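PDB 4BHU: uncharacterized protein YUAB from Bacillus subtilis, which self-polymerizes into a stable, hydrophobic layer on the surface of biofilms and is required for complex colony architecture. Local coordinates for residues 7-12 / 28-33; 20-25 / 91-96; 35-40 / 80-85; 39-44 / 72-77; 101-106 / 120-125. The protein carries 1 engineered substitution. One frame throughout, in Å; residues are numbered along the deposited sequence. Where two conformers were deposited one is given.

Contact 1 (7-12 / 28-33); sequences SLFATI and TYRPDT. Unlike the reference sequence in segment 28-33: Asp-32 (reference Asn).
The beta hairpin of strands 7-12 and 22-30 is held where Ser-7 faces Arg-30 and Phe-9 faces Thr-28, two antiparallel hydrogen-bonded pairs with Leu-8 and Tyr-29 between them. Ser-7 N reaches Arg-30 O at 3.1 Å, and Thr-28 N reaches Phe-9 O at 2.9 Å; each has its reverse bond. Leu-8 and Tyr-29 share the inner side, where Leu-8 CD1 lies 3.5 Å from Thr-28 O. Tyr-29 CG stands opposite its backbone N (chi1 179°), and ring atom CD1 passes Ser-7 O at 3.6 Å. On the other side Arg-30 CD meets the edge of the Phe-9 ring, 4.2 Å from CE2, ring and guanidinium turned 65° apart. Arg-30 NE is held by a salt bridge to Glu-86. Asp-32, an asparagine in the reference sequence, brings OD2 to 3.7 Å from Ser-7 OG. A mixed row of Ser-7, Phe-9, Thr-28 and Arg-30 on one face, with Leu-8 and Tyr-29 turned to the facing sheet, is the pattern of a hairpin in an immunoglobulin-like beta sandwich.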
# COMPACT_ATOMS: atom_id res chain seq x y z
N SER I 7 11.83 -35.66 -8.94
CA SER I 7 11.56 -37.06 -9.21
C SER I 7 10.24 -37.25 -9.96
O SER I 7 9.34 -36.41 -9.88
CB SER I 7 11.55 -37.85 -7.90
OG SER I 7 10.40 -37.54 -7.15
N LEU I 8 10.14 -38.35 -10.69
CA LEU I 8 8.88 -38.74 -11.32
C LEU I 8 8.59 -40.18 -10.99
O LEU I 8 9.46 -41.05 -11.06
CB LEU I 8 8.92 -38.55 -12.84
CG LEU I 8 7.64 -39.01 -13.57
CD1 LEU I 8 6.44 -38.16 -13.21
CD2 LEU I 8 7.85 -39.05 -15.08
N PHE I 9 7.35 -40.43 -10.61
CA PHE I 9 6.88 -41.76 -10.34
C PHE I 9 5.87 -42.13 -11.41
O PHE I 9 4.92 -41.38 -11.66
CB PHE I 9 6.22 -41.83 -8.97
CG PHE I 9 7.13 -41.44 -7.85
CD1 PHE I 9 8.05 -42.35 -7.36
CD2 PHE I 9 7.08 -40.17 -7.31
CE1 PHE I 9 8.90 -42.00 -6.33
CE2 PHE I 9 7.93 -39.81 -6.28
CZ PHE I 9 8.85 -40.73 -5.79
N ALA I 10 6.08 -43.28 -12.03
CA ALA I 10 5.20 -43.79 -13.07
C ALA I 10 4.68 -45.15 -12.63
O ALA I 10 5.45 -46.08 -12.43
CB ALA I 10 5.96 -43.90 -14.39
N THR I 11 3.37 -45.27 -12.48
CA THR I 11 2.81 -46.51 -11.98
C THR I 11 1.49 -46.84 -12.67
O THR I 11 0.65 -45.97 -12.90
CB THR I 11 2.56 -46.43 -10.46
OG1 THR I 11 3.82 -46.27 -9.78
CG2 THR I 11 1.87 -47.69 -9.96
N ILE I 12 1.33 -48.12 -13.00
CA ILE I 12 0.05 -48.62 -13.48
C ILE I 12 -0.78 -48.95 -12.26
O ILE I 12 -0.40 -49.81 -11.47
CB ILE I 12 0.24 -49.89 -14.35
CG1 ILE I 12 1.15 -49.60 -15.55
CG2 ILE I 12 -1.12 -50.42 -14.79
CD1 ILE I 12 1.56 -50.86 -16.36
N THR I 28 3.32 -38.95 -11.26
CA THR I 28 3.43 -38.02 -10.14
C THR I 28 4.78 -37.34 -10.11
O THR I 28 5.79 -37.97 -9.81
CB THR I 28 3.19 -38.71 -8.80
OG1 THR I 28 1.91 -39.35 -8.83
CG2 THR I 28 3.24 -37.70 -7.66
N TYR I 29 4.80 -36.06 -10.46
CA TYR I 29 6.04 -35.29 -10.47
C TYR I 29 6.14 -34.59 -9.14
O TYR I 29 5.21 -33.90 -8.70
CB TYR I 29 6.01 -34.27 -11.60
CG TYR I 29 7.22 -33.38 -11.72
CD1 TYR I 29 8.39 -33.85 -12.29
CD2 TYR I 29 7.17 -32.05 -11.31
CE1 TYR I 29 9.47 -33.04 -12.44
CE2 TYR I 29 8.25 -31.23 -11.45
CZ TYR I 29 9.40 -31.72 -12.01
OH TYR I 29 10.48 -30.90 -12.15
N ARG I 30 7.28 -34.78 -8.49
CA ARG I 30 7.52 -34.13 -7.21
C ARG I 30 8.79 -33.34 -7.30
O ARG I 30 9.87 -33.91 -7.32
CB ARG I 30 7.63 -35.16 -6.11
CG ARG I 30 6.29 -35.66 -5.64
CD ARG I 30 6.44 -36.40 -4.34
NE ARG I 30 5.25 -37.16 -3.98
CZ ARG I 30 5.26 -38.18 -3.13
NH1 ARG I 30 6.39 -38.57 -2.55
NH2 ARG I 30 4.13 -38.81 -2.85
N PRO I 31 8.66 -32.02 -7.38
CA PRO I 31 9.91 -31.30 -7.21
C PRO I 31 10.27 -31.60 -5.77
O PRO I 31 9.38 -31.72 -4.92
CB PRO I 31 9.51 -29.84 -7.43
CG PRO I 31 8.10 -29.79 -6.94
CD PRO I 31 7.49 -31.14 -7.22
N ASP I 32 11.52 -31.82 -5.48
CA ASP I 32 11.81 -32.06 -4.08
C ASP I 32 12.28 -30.74 -3.50
O ASP I 32 12.32 -30.55 -2.29
CB ASP I 32 12.74 -33.26 -3.94
CG ASP I 32 12.09 -34.54 -4.47
OD1 ASP I 32 10.99 -34.89 -3.98
OD2 ASP I 32 12.63 -35.15 -5.42
N THR I 33 12.59 -29.82 -4.41
CA THR I 33 12.59 -28.40 -4.13
C THR I 33 11.17 -27.85 -4.34
O THR I 33 10.22 -28.60 -4.50
CB THR I 33 13.54 -27.67 -5.09
OG1 THR I 33 13.03 -27.77 -6.43
CG2 THR I 33 14.96 -28.27 -5.02

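Contact 2 (20-25 / 91-96); sequences WSFSDI and LNNKTL
The indole of Trp-20 receives the Thr-95 methyl at its edge, CG2 lying 4.2 Å from CE3, and Leu-96 O approaches the same ring obliquely. The phenyl ring of Phe-22 runs beside the Asn-93 amide, both pointing the same way with planes 36° apart; Thr-95 OG1 comes to it at a slant, 3.8 Å from CE2. Between these strands the pairing is irregular. Asn-93 and Lys-94 both face Ser-23, a G1 beta bulge in which Asn-93 takes up a positive phi of 55°. Ser-23 bonds Lys-94 in both directions, and the amide displaced by the bulge finds a side chain instead: Asn-93 N gives a nearly straight bond of 2.8 Å to Asp-24 OD1, met nearly end-on to its C-O bond. Beyond the bulge Ile-25 and Leu-91 resume regular pairing. Ile-25 CD1 lies 3.9 Å from Lys-94 CG, the two side chains crossing at about a right angle, and 4.2 Å from Leu-96 CD2. Lys-94 carries its charge onward to a salt bridge with Asp-54. The carboxylate of Asp-24 thus does what a strand carbonyl would do in a regular ladder, satisfying the extra amide while the chain turns its corner at Asn-93.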
# COMPACT_ATOMS: atom_id res chain seq x y z
N TRP I 20 -2.91 -54.35 -24.02
CA TRP I 20 -4.23 -54.26 -24.67
C TRP I 20 -5.40 -54.31 -23.69
O TRP I 20 -6.55 -54.23 -24.12
CB TRP I 20 -4.40 -55.32 -25.79
CG TRP I 20 -3.26 -55.39 -26.74
CD1 TRP I 20 -2.50 -56.48 -27.03
CD2 TRP I 20 -2.73 -54.31 -27.53
NE1 TRP I 20 -1.53 -56.16 -27.96
CE2 TRP I 20 -1.66 -54.83 -28.28
CE3 TRP I 20 -3.07 -52.96 -27.68
CZ2 TRP I 20 -0.90 -54.05 -29.16
CZ3 TRP I 20 -2.33 -52.18 -28.57
CH2 TRP I 20 -1.26 -52.73 -29.29
N SER I 21 -5.12 -54.39 -22.39
CA SER I 21 -6.18 -54.31 -21.39
C SER I 21 -6.46 -52.88 -20.94
O SER I 21 -5.57 -52.02 -20.99
CB SER I 21 -5.85 -55.18 -20.18
OG SER I 21 -4.48 -55.10 -19.83
N PHE I 22 -7.69 -52.62 -20.50
CA PHE I 22 -8.04 -51.33 -19.90
C PHE I 22 -7.46 -51.21 -18.49
O PHE I 22 -7.54 -52.15 -17.68
CB PHE I 22 -9.55 -51.14 -19.83
CG PHE I 22 -10.24 -51.29 -21.14
CD1 PHE I 22 -10.71 -52.53 -21.56
CD2 PHE I 22 -10.45 -50.19 -21.96
CE1 PHE I 22 -11.36 -52.67 -22.78
CE2 PHE I 22 -11.10 -50.32 -23.18
CZ PHE I 22 -11.55 -51.57 -23.58
N SER I 23 -6.89 -50.05 -18.18
CA SER I 23 -6.29 -49.83 -16.87
C SER I 23 -6.12 -48.33 -16.62
O SER I 23 -6.68 -47.51 -17.36
CB SER I 23 -4.94 -50.55 -16.78
OG SER I 23 -4.45 -50.60 -15.44
N ASP I 24 -5.38 -47.97 -15.58
CA ASP I 24 -5.13 -46.57 -15.23
C ASP I 24 -3.66 -46.40 -14.96
O ASP I 24 -2.99 -47.32 -14.45
CB ASP I 24 -5.89 -46.14 -13.98
CG ASP I 24 -7.37 -46.47 -14.03
OD1 ASP I 24 -8.09 -45.96 -14.92
OD2 ASP I 24 -7.82 -47.20 -13.13
N ILE I 25 -3.14 -45.22 -15.29
CA ILE I 25 -1.76 -44.89 -15.03
C ILE I 25 -1.69 -43.59 -14.21
O ILE I 25 -2.52 -42.68 -14.38
CB ILE I 25 -0.94 -44.74 -16.34
CG1 ILE I 25 -1.21 -45.93 -17.28
CG2 ILE I 25 0.56 -44.63 -16.05
CD1 ILE I 25 -2.46 -45.76 -18.15
N LEU I 91 -4.03 -40.71 -15.86
CA LEU I 91 -4.50 -41.18 -17.16
C LEU I 91 -5.53 -42.26 -16.86
O LEU I 91 -5.18 -43.35 -16.43
CB LEU I 91 -3.35 -41.74 -18.00
CG LEU I 91 -2.22 -40.74 -18.26
CD1 LEU I 91 -1.06 -41.38 -19.00
CD2 LEU I 91 -2.76 -39.51 -19.00
N ASN I 92 -6.80 -41.94 -17.08
CA ASN I 92 -7.89 -42.82 -16.67
C ASN I 92 -8.49 -43.68 -17.80
O ASN I 92 -8.69 -43.21 -18.92
CB ASN I 92 -9.00 -41.97 -16.06
CG ASN I 92 -8.57 -41.32 -14.76
OD1 ASN I 92 -7.82 -41.90 -13.98
ND2 ASN I 92 -9.05 -40.11 -14.53
N ASN I 93 -8.77 -44.94 -17.48
CA ASN I 93 -9.51 -45.79 -18.41
C ASN I 93 -8.83 -45.85 -19.78
O ASN I 93 -9.43 -45.50 -20.79
CB ASN I 93 -10.94 -45.25 -18.55
CG ASN I 93 -11.87 -46.20 -19.30
OD1 ASN I 93 -11.64 -47.41 -19.36
ND2 ASN I 93 -12.95 -45.65 -19.87
N LYS I 94 -7.57 -46.27 -19.80
CA LYS I 94 -6.78 -46.33 -21.03
C LYS I 94 -6.59 -47.76 -21.53
O LYS I 94 -6.59 -48.70 -20.73
CB LYS I 94 -5.38 -45.74 -20.78
CG LYS I 94 -5.37 -44.30 -20.30
CD LYS I 94 -5.95 -43.36 -21.32
CE LYS I 94 -6.08 -41.96 -20.77
NZ LYS I 94 -6.65 -41.04 -21.79
N THR I 95 -6.38 -47.92 -22.83
CA THR I 95 -5.93 -49.19 -23.40
C THR I 95 -4.41 -49.30 -23.36
O THR I 95 -3.71 -48.55 -24.03
CB THR I 95 -6.39 -49.32 -24.87
OG1 THR I 95 -7.82 -49.39 -24.93
CG2 THR I 95 -5.77 -50.57 -25.51
N LEU I 96 -3.89 -50.23 -22.58
CA LEU I 96 -2.45 -50.39 -22.53
C LEU I 96 -1.92 -50.86 -23.89
O LEU I 96 -2.50 -51.75 -24.50
CB LEU I 96 -2.04 -51.38 -21.44
CG LEU I 96 -2.30 -50.96 -19.98
CD1 LEU I 96 -1.74 -52.01 -19.04
CD2 LEU I 96 -1.70 -49.59 -19.68
O HOH W 1 -5.09 -42.84 -12.97

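Contact 3 (35-40 / 80-85); sequences LSLGVM and DLLGAG
Apolar contact is concentrated on Leu-82, whose isobutyl group crosses that of Leu-37 at a slant. Leu-37 CD2 and Leu-82 CD1 are 3.5 Å apart, tighter than usual for methyls, and the second branch, Leu-82 CD2, lies 3.7 Å from Ser-36 O. Leu-35 approaches the backbone of the same residue: its CB stands 3.6 Å from Leu-82 O, and its CD1 is equally close, with Ala-84 O a little farther off. Polar contact is made through water. One molecule donates to both Leu-35 O, at 3.0 Å, and Leu-82 O. A second accepts from Leu-35 N at 3.1 Å and donates to Leu-82 O and, at 2.7 Å, to Ala-84 O. Leu-82 O therefore takes two water protons, and the type I turn from Leu-81 to Ala-84 presents two of its carbonyls to the bridge. Contacts with other subunits are a third kind: an apolar side chain of a neighbouring subunit packs on Leu-82, and apolar groups of two further subunits reach Ser-36 and Leu-37. Leucine-rich loops whose Leu-35, Leu-82 and Ala-84 backbone atoms are served by two waters are consistent with the hydrophobic cap through which BslA meets interfaces and, here, other copies of itself.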
# COMPACT_ATOMS: atom_id res chain seq x y z
N LEU I 35 8.73 -25.61 -6.93
CA LEU I 35 8.73 -25.27 -8.34
C LEU I 35 9.24 -23.85 -8.51
O LEU I 35 9.00 -23.00 -7.65
CB LEU I 35 7.31 -25.37 -8.89
CG LEU I 35 6.70 -26.77 -8.96
CD1 LEU I 35 5.20 -26.68 -9.21
CD2 LEU I 35 7.37 -27.60 -10.03
N SER I 36 9.95 -23.60 -9.60
CA SER I 36 10.24 -22.24 -10.05
C SER I 36 9.19 -21.78 -11.09
O SER I 36 8.40 -22.59 -11.56
CB SER I 36 11.64 -22.18 -10.67
OG SER I 36 12.61 -22.25 -9.65
N LEU I 37 9.17 -20.49 -11.41
CA LEU I 37 8.28 -19.96 -12.42
C LEU I 37 8.54 -20.70 -13.71
O LEU I 37 9.67 -21.01 -14.03
CB LEU I 37 8.52 -18.48 -12.67
CG LEU I 37 8.17 -17.52 -11.54
CD1 LEU I 37 8.42 -16.08 -12.02
CD2 LEU I 37 6.74 -17.70 -11.12
N GLY I 38 7.48 -20.96 -14.47
CA GLY I 38 7.65 -21.64 -15.73
C GLY I 38 6.42 -22.43 -16.15
O GLY I 38 5.29 -22.00 -15.90
N VAL I 39 6.66 -23.58 -16.77
CA VAL I 39 5.60 -24.41 -17.32
C VAL I 39 5.85 -25.87 -16.97
O VAL I 39 6.91 -26.41 -17.26
CB VAL I 39 5.53 -24.26 -18.87
CG1 VAL I 39 4.33 -25.00 -19.44
CG2 VAL I 39 5.46 -22.79 -19.24
N MSE I 40 4.88 -26.48 -16.32
CA MSE I 40 4.97 -27.89 -15.94
C MSE I 40 4.60 -28.68 -17.20
O MSE I 40 3.56 -28.43 -17.79
CB MSE I 40 3.96 -28.18 -14.84
CG MSE I 40 3.89 -29.63 -14.39
SE MSE I 40 5.47 -30.16 -13.35
CE MSE I 40 6.01 -31.75 -14.40
N ASP I 80 -1.46 -19.46 -8.56
CA ASP I 80 -2.22 -20.35 -7.69
C ASP I 80 -1.73 -21.80 -7.79
O ASP I 80 -2.13 -22.65 -7.01
CB ASP I 80 -3.72 -20.26 -8.01
CG ASP I 80 -4.01 -20.38 -9.49
OD1 ASP I 80 -3.70 -19.42 -10.25
OD2 ASP I 80 -4.55 -21.42 -9.91
N LEU I 81 -0.84 -22.07 -8.74
CA LEU I 81 -0.31 -23.44 -8.93
C LEU I 81 1.11 -23.63 -8.39
O LEU I 81 1.52 -24.76 -8.11
CB LEU I 81 -0.34 -23.80 -10.44
CG LEU I 81 -1.73 -23.76 -11.07
CD1 LEU I 81 -1.70 -24.09 -12.57
CD2 LEU I 81 -2.65 -24.74 -10.32
N LEU I 82 1.85 -22.54 -8.23
CA LEU I 82 3.29 -22.60 -7.97
C LEU I 82 3.67 -23.41 -6.74
O LEU I 82 4.70 -24.09 -6.73
CB LEU I 82 3.87 -21.18 -7.81
CG LEU I 82 4.43 -20.42 -9.01
CD1 LEU I 82 4.86 -19.03 -8.54
CD2 LEU I 82 5.60 -21.16 -9.66
N GLY I 83 2.85 -23.33 -5.70
CA GLY I 83 3.23 -23.88 -4.41
C GLY I 83 3.03 -25.37 -4.22
O GLY I 83 3.36 -25.94 -3.16
N ALA I 84 2.51 -26.01 -5.25
CA ALA I 84 2.09 -27.39 -5.13
C ALA I 84 3.28 -28.28 -4.79
O ALA I 84 4.35 -28.14 -5.38
CB ALA I 84 1.41 -27.85 -6.42
N GLY I 85 3.07 -29.19 -3.85
CA GLY I 85 4.09 -30.17 -3.49
C GLY I 85 4.26 -31.27 -4.54
O GLY I 85 5.31 -31.91 -4.63
O HOH W 2 6.74 -22.57 -5.66
O HOH W 3 6.12 -26.05 -5.37

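Contact 4 (39-44 / 72-77); sequences VMEFTL and TVRVPL
Glu-41 and Arg-74 face each other as a non-hydrogen-bonded pair, their side chains running side by side the same way. Glu-41 CB lies near Val-73 O. With CG opposite the backbone N (chi1 -176°) and the chain extended beyond it, CG passes Thr-72 CG2 at 3.9 Å and CD reaches the edge of Arg-74, in the guanidinium plane. At the tip the two oxygens part. OE1 takes a 2.7 Å salt-bridging hydrogen bond from Arg-74 NE, bent to 141° and arriving from above the carboxylate plane, 64° out of it. OE2 accepts from a water at 2.8 Å that also bonds Thr-43 OG1 and Thr-72 OG1, joining three residues. Nearer the backbone, Arg-74 CG lies 3.5 Å from Val-39 CG1, a methyl that also meets Pro-76 CG at 4.1 Å. The other face is apolar: Met-40 CB, of a selenomethionine, touches Leu-77 CD1 at 4.1 Å, and Phe-42 CB packs on Val-73. Met-40 with Val-75 and Phe-42 with Val-73 exchange pairs of backbone bonds. A face that mixes a salt bridge, a shared water and an apolar pair, backed by a hydrophobic one turned to strand 22-30, is characteristic of an antiparallel ladder in a beta sandwich.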
# COMPACT_ATOMS: atom_id res chain seq x y z
N VAL I 39 6.66 -23.58 -16.77
CA VAL I 39 5.60 -24.41 -17.32
C VAL I 39 5.85 -25.87 -16.97
O VAL I 39 6.91 -26.41 -17.26
CB VAL I 39 5.53 -24.26 -18.87
CG1 VAL I 39 4.33 -25.00 -19.44
CG2 VAL I 39 5.46 -22.79 -19.24
N MSE I 40 4.88 -26.48 -16.32
CA MSE I 40 4.97 -27.89 -15.94
C MSE I 40 4.60 -28.68 -17.20
O MSE I 40 3.56 -28.43 -17.79
CB MSE I 40 3.96 -28.18 -14.84
CG MSE I 40 3.89 -29.63 -14.39
SE MSE I 40 5.47 -30.16 -13.35
CE MSE I 40 6.01 -31.75 -14.40
N GLU I 41 5.47 -29.61 -17.61
CA GLU I 41 5.25 -30.36 -18.85
C GLU I 41 5.53 -31.87 -18.70
O GLU I 41 6.60 -32.28 -18.22
CB GLU I 41 6.11 -29.78 -19.98
CG GLU I 41 5.87 -30.43 -21.32
CD GLU I 41 6.49 -29.67 -22.46
OE1 GLU I 41 6.39 -28.43 -22.46
OE2 GLU I 41 7.06 -30.31 -23.36
N PHE I 42 4.54 -32.67 -19.10
CA PHE I 42 4.63 -34.12 -19.08
C PHE I 42 4.71 -34.58 -20.52
O PHE I 42 3.98 -34.06 -21.36
CB PHE I 42 3.37 -34.74 -18.46
CG PHE I 42 3.30 -34.63 -16.97
CD1 PHE I 42 2.78 -33.50 -16.36
CD2 PHE I 42 3.72 -35.69 -16.17
CE1 PHE I 42 2.69 -33.41 -14.98
CE2 PHE I 42 3.63 -35.61 -14.79
CZ PHE I 42 3.12 -34.47 -14.19
N THR I 43 5.59 -35.53 -20.80
CA THR I 43 5.73 -36.12 -22.14
C THR I 43 5.42 -37.62 -22.06
O THR I 43 6.02 -38.36 -21.27
CB THR I 43 7.15 -35.92 -22.71
OG1 THR I 43 7.43 -34.52 -22.77
CG2 THR I 43 7.27 -36.52 -24.14
N LEU I 44 4.44 -38.05 -22.83
CA LEU I 44 4.01 -39.44 -22.81
C LEU I 44 4.65 -40.16 -24.00
O LEU I 44 4.85 -39.56 -25.05
CB LEU I 44 2.49 -39.53 -22.89
CG LEU I 44 1.68 -38.67 -21.91
CD1 LEU I 44 0.19 -38.93 -22.07
CD2 LEU I 44 2.10 -38.92 -20.48
N THR I 72 1.69 -34.64 -25.06
CA THR I 72 2.27 -33.58 -24.23
C THR I 72 1.20 -32.91 -23.40
O THR I 72 0.17 -32.48 -23.92
CB THR I 72 3.01 -32.52 -25.10
OG1 THR I 72 4.16 -33.13 -25.69
CG2 THR I 72 3.47 -31.32 -24.25
N VAL I 73 1.45 -32.79 -22.11
CA VAL I 73 0.53 -32.08 -21.23
C VAL I 73 1.31 -30.94 -20.60
O VAL I 73 2.33 -31.17 -19.95
CB VAL I 73 -0.07 -33.01 -20.16
CG1 VAL I 73 -0.98 -32.22 -19.25
CG2 VAL I 73 -0.84 -34.17 -20.82
N ARG I 74 0.81 -29.73 -20.81
CA ARG I 74 1.50 -28.49 -20.45
C ARG I 74 0.61 -27.61 -19.58
O ARG I 74 -0.52 -27.26 -19.98
CB ARG I 74 1.80 -27.73 -21.72
CG ARG I 74 3.19 -27.25 -21.86
CD ARG I 74 3.38 -26.74 -23.27
NE ARG I 74 4.43 -27.46 -23.96
CZ ARG I 74 4.77 -27.24 -25.22
NH1 ARG I 74 4.14 -26.31 -25.92
NH2 ARG I 74 5.75 -27.94 -25.78
N VAL I 75 1.12 -27.24 -18.41
CA VAL I 75 0.42 -26.34 -17.50
C VAL I 75 1.33 -25.21 -17.07
O VAL I 75 2.22 -25.40 -16.23
CB VAL I 75 -0.06 -27.07 -16.26
CG1 VAL I 75 -0.90 -26.13 -15.42
CG2 VAL I 75 -0.89 -28.30 -16.66
N PRO I 76 1.14 -24.04 -17.69
CA PRO I 76 1.94 -22.88 -17.31
C PRO I 76 1.59 -22.55 -15.87
O PRO I 76 0.42 -22.65 -15.47
CB PRO I 76 1.48 -21.80 -18.30
CG PRO I 76 0.99 -22.57 -19.50
CD PRO I 76 0.30 -23.75 -18.88
N LEU I 77 2.62 -22.22 -15.09
CA LEU I 77 2.49 -22.13 -13.65
C LEU I 77 1.99 -20.73 -13.25
O LEU I 77 2.77 -19.83 -12.93
CB LEU I 77 3.84 -22.46 -12.97
CG LEU I 77 4.15 -23.82 -12.32
CD1 LEU I 77 3.12 -24.94 -12.49
CD2 LEU I 77 5.53 -24.30 -12.76
O HOH W 4 6.54 -32.82 -24.52

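Contact 5 (101-106 / 120-125); sequences TYTFRA and EASIDV
Phe-104 and Ile-123 form the tight part of this strand pair: Ile-123 CD1 and CG1 both come to ring atom CE1, CD1 at 3.7 Å and CG1 at the edge, in plane. Ile-123 reaches there because CG1 sits between its backbone N and carbonyl carbon (chi1 56°). On the same side Val-125 CG2 meets Tyr-102 CD1 at 3.9 Å, the two side chains crossing at a slant; Phe-48 lies against both aromatic rings, and Leu-8 and Ala-10 close over from the facing sheet. Strands 100-109 and 119-125 are a beta hairpin edging the five-stranded sheet of the sandwich, paired by backbone bonds such as Phe-104 N to Ala-121 O at 2.9 Å. The outer side is largely polar and looser at its Arg-105 end. Thr-103 OG1 and Ser-122 OG share a hydrogen bond of 2.9 Å. Arg-105 NE and Glu-120 OE2 form a long 3.8 Å salt bridge; OE2 lies well out of the guanidinium plane with no N-H aimed at it, a link of charge. Tyr-118 OH hydrogen-bonds Glu-120 OE2, and weakly Arg-105 NE.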
# COMPACT_ATOMS: atom_id res chain seq x y z
N THR I 101 8.69 -51.88 -22.24
CA THR I 101 8.89 -50.84 -21.24
C THR I 101 8.60 -49.49 -21.89
O THR I 101 9.04 -49.23 -23.02
CB THR I 101 10.31 -50.86 -20.67
OG1 THR I 101 11.24 -50.58 -21.72
CG2 THR I 101 10.61 -52.21 -20.08
N TYR I 102 7.86 -48.65 -21.17
CA TYR I 102 7.47 -47.32 -21.66
C TYR I 102 7.93 -46.25 -20.67
O TYR I 102 7.63 -46.33 -19.47
CB TYR I 102 5.96 -47.25 -21.81
CG TYR I 102 5.44 -48.11 -22.94
CD1 TYR I 102 5.27 -49.48 -22.78
CD2 TYR I 102 5.14 -47.55 -24.19
CE1 TYR I 102 4.79 -50.27 -23.81
CE2 TYR I 102 4.66 -48.32 -25.22
CZ TYR I 102 4.49 -49.68 -25.04
OH TYR I 102 4.01 -50.45 -26.08
N THR I 103 8.64 -45.25 -21.19
CA THR I 103 9.23 -44.20 -20.38
C THR I 103 8.49 -42.87 -20.50
O THR I 103 8.23 -42.38 -21.61
CB THR I 103 10.71 -43.97 -20.75
OG1 THR I 103 11.44 -45.21 -20.66
CG2 THR I 103 11.34 -42.93 -19.82
N PHE I 104 8.17 -42.31 -19.34
CA PHE I 104 7.50 -41.03 -19.23
C PHE I 104 8.50 -40.00 -18.72
O PHE I 104 9.40 -40.33 -17.94
CB PHE I 104 6.34 -41.11 -18.24
CG PHE I 104 5.26 -42.06 -18.66
CD1 PHE I 104 5.41 -43.42 -18.46
CD2 PHE I 104 4.11 -41.60 -19.28
CE1 PHE I 104 4.41 -44.30 -18.85
CE2 PHE I 104 3.11 -42.48 -19.67
CZ PHE I 104 3.27 -43.83 -19.45
N ARG I 105 8.32 -38.76 -19.16
CA ARG I 105 9.21 -37.66 -18.82
C ARG I 105 8.37 -36.50 -18.28
O ARG I 105 7.19 -36.34 -18.62
CB ARG I 105 10.02 -37.21 -20.04
CG ARG I 105 10.93 -38.30 -20.58
CD ARG I 105 11.50 -38.01 -21.96
NE ARG I 105 12.41 -39.07 -22.39
CZ ARG I 105 12.02 -40.23 -22.93
NH1 ARG I 105 10.73 -40.49 -23.12
NH2 ARG I 105 12.92 -41.14 -23.28
N ALA I 106 8.97 -35.71 -17.41
CA ALA I 106 8.28 -34.56 -16.87
C ALA I 106 9.35 -33.59 -16.42
O ALA I 106 10.38 -33.99 -15.87
CB ALA I 106 7.38 -34.96 -15.70
N GLU I 120 12.36 -38.76 -14.95
CA GLU I 120 11.91 -39.92 -15.73
C GLU I 120 11.47 -41.07 -14.88
O GLU I 120 11.98 -41.28 -13.78
CB GLU I 120 13.04 -40.48 -16.57
CG GLU I 120 13.26 -39.86 -17.91
CD GLU I 120 14.35 -40.60 -18.66
OE1 GLU I 120 14.73 -41.70 -18.20
OE2 GLU I 120 14.84 -40.09 -19.70
N ALA I 121 10.55 -41.87 -15.40
CA ALA I 121 10.16 -43.11 -14.76
C ALA I 121 9.48 -43.99 -15.80
O ALA I 121 8.86 -43.48 -16.73
CB ALA I 121 9.22 -42.85 -13.60
N SER I 122 9.61 -45.31 -15.64
CA SER I 122 9.12 -46.26 -16.64
C SER I 122 8.08 -47.19 -16.06
O SER I 122 8.04 -47.40 -14.85
CB SER I 122 10.28 -47.10 -17.17
OG SER I 122 11.11 -46.33 -18.01
N ILE I 123 7.23 -47.74 -16.93
CA ILE I 123 6.35 -48.85 -16.56
C ILE I 123 6.55 -50.06 -17.49
O ILE I 123 6.96 -49.92 -18.65
CB ILE I 123 4.85 -48.47 -16.61
CG1 ILE I 123 4.48 -47.93 -17.99
CG2 ILE I 123 4.50 -47.46 -15.51
CD1 ILE I 123 3.00 -47.65 -18.15
N ASP I 124 6.28 -51.25 -16.96
CA ASP I 124 6.34 -52.49 -17.73
C ASP I 124 4.92 -52.90 -18.11
O ASP I 124 4.08 -53.14 -17.24
CB ASP I 124 6.97 -53.61 -16.89
CG ASP I 124 8.44 -53.39 -16.62
OD1 ASP I 124 9.15 -52.85 -17.49
OD2 ASP I 124 8.90 -53.77 -15.52
N VAL I 125 4.62 -52.97 -19.41
CA VAL I 125 3.34 -53.51 -19.85
C VAL I 125 3.53 -55.00 -20.19
O VAL I 125 4.38 -55.35 -21.01
CB VAL I 125 2.80 -52.77 -21.08
CG1 VAL I 125 1.53 -53.46 -21.60
CG2 VAL I 125 2.50 -51.31 -20.73

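In the fold
Contacts 1 and 2 pair strand 22-30 with its two neighbours in the three-stranded sheet, their centres about 19 Å apart; contacts 4 and 5 lie in the five-stranded sheet, about 16 Å apart, and are stitched together by strands 39-43 and 100-109, with Thr-43 N 2.8 Å from Arg-105 O. The two sheets meet where Leu-8 CD1 lies 4.1 Å from Phe-42 CE2 and Tyr-29 CB 3.9 Å from Phe-42 CZ, tying contact 1 to contact 4. Contact 3 continues contact 4 through the shared Val-39 and Met-40. Its centre is about 28 Å from that of contact 2, which places the leucine-rich loops and the bulged strand on opposite sides of the chain's centre.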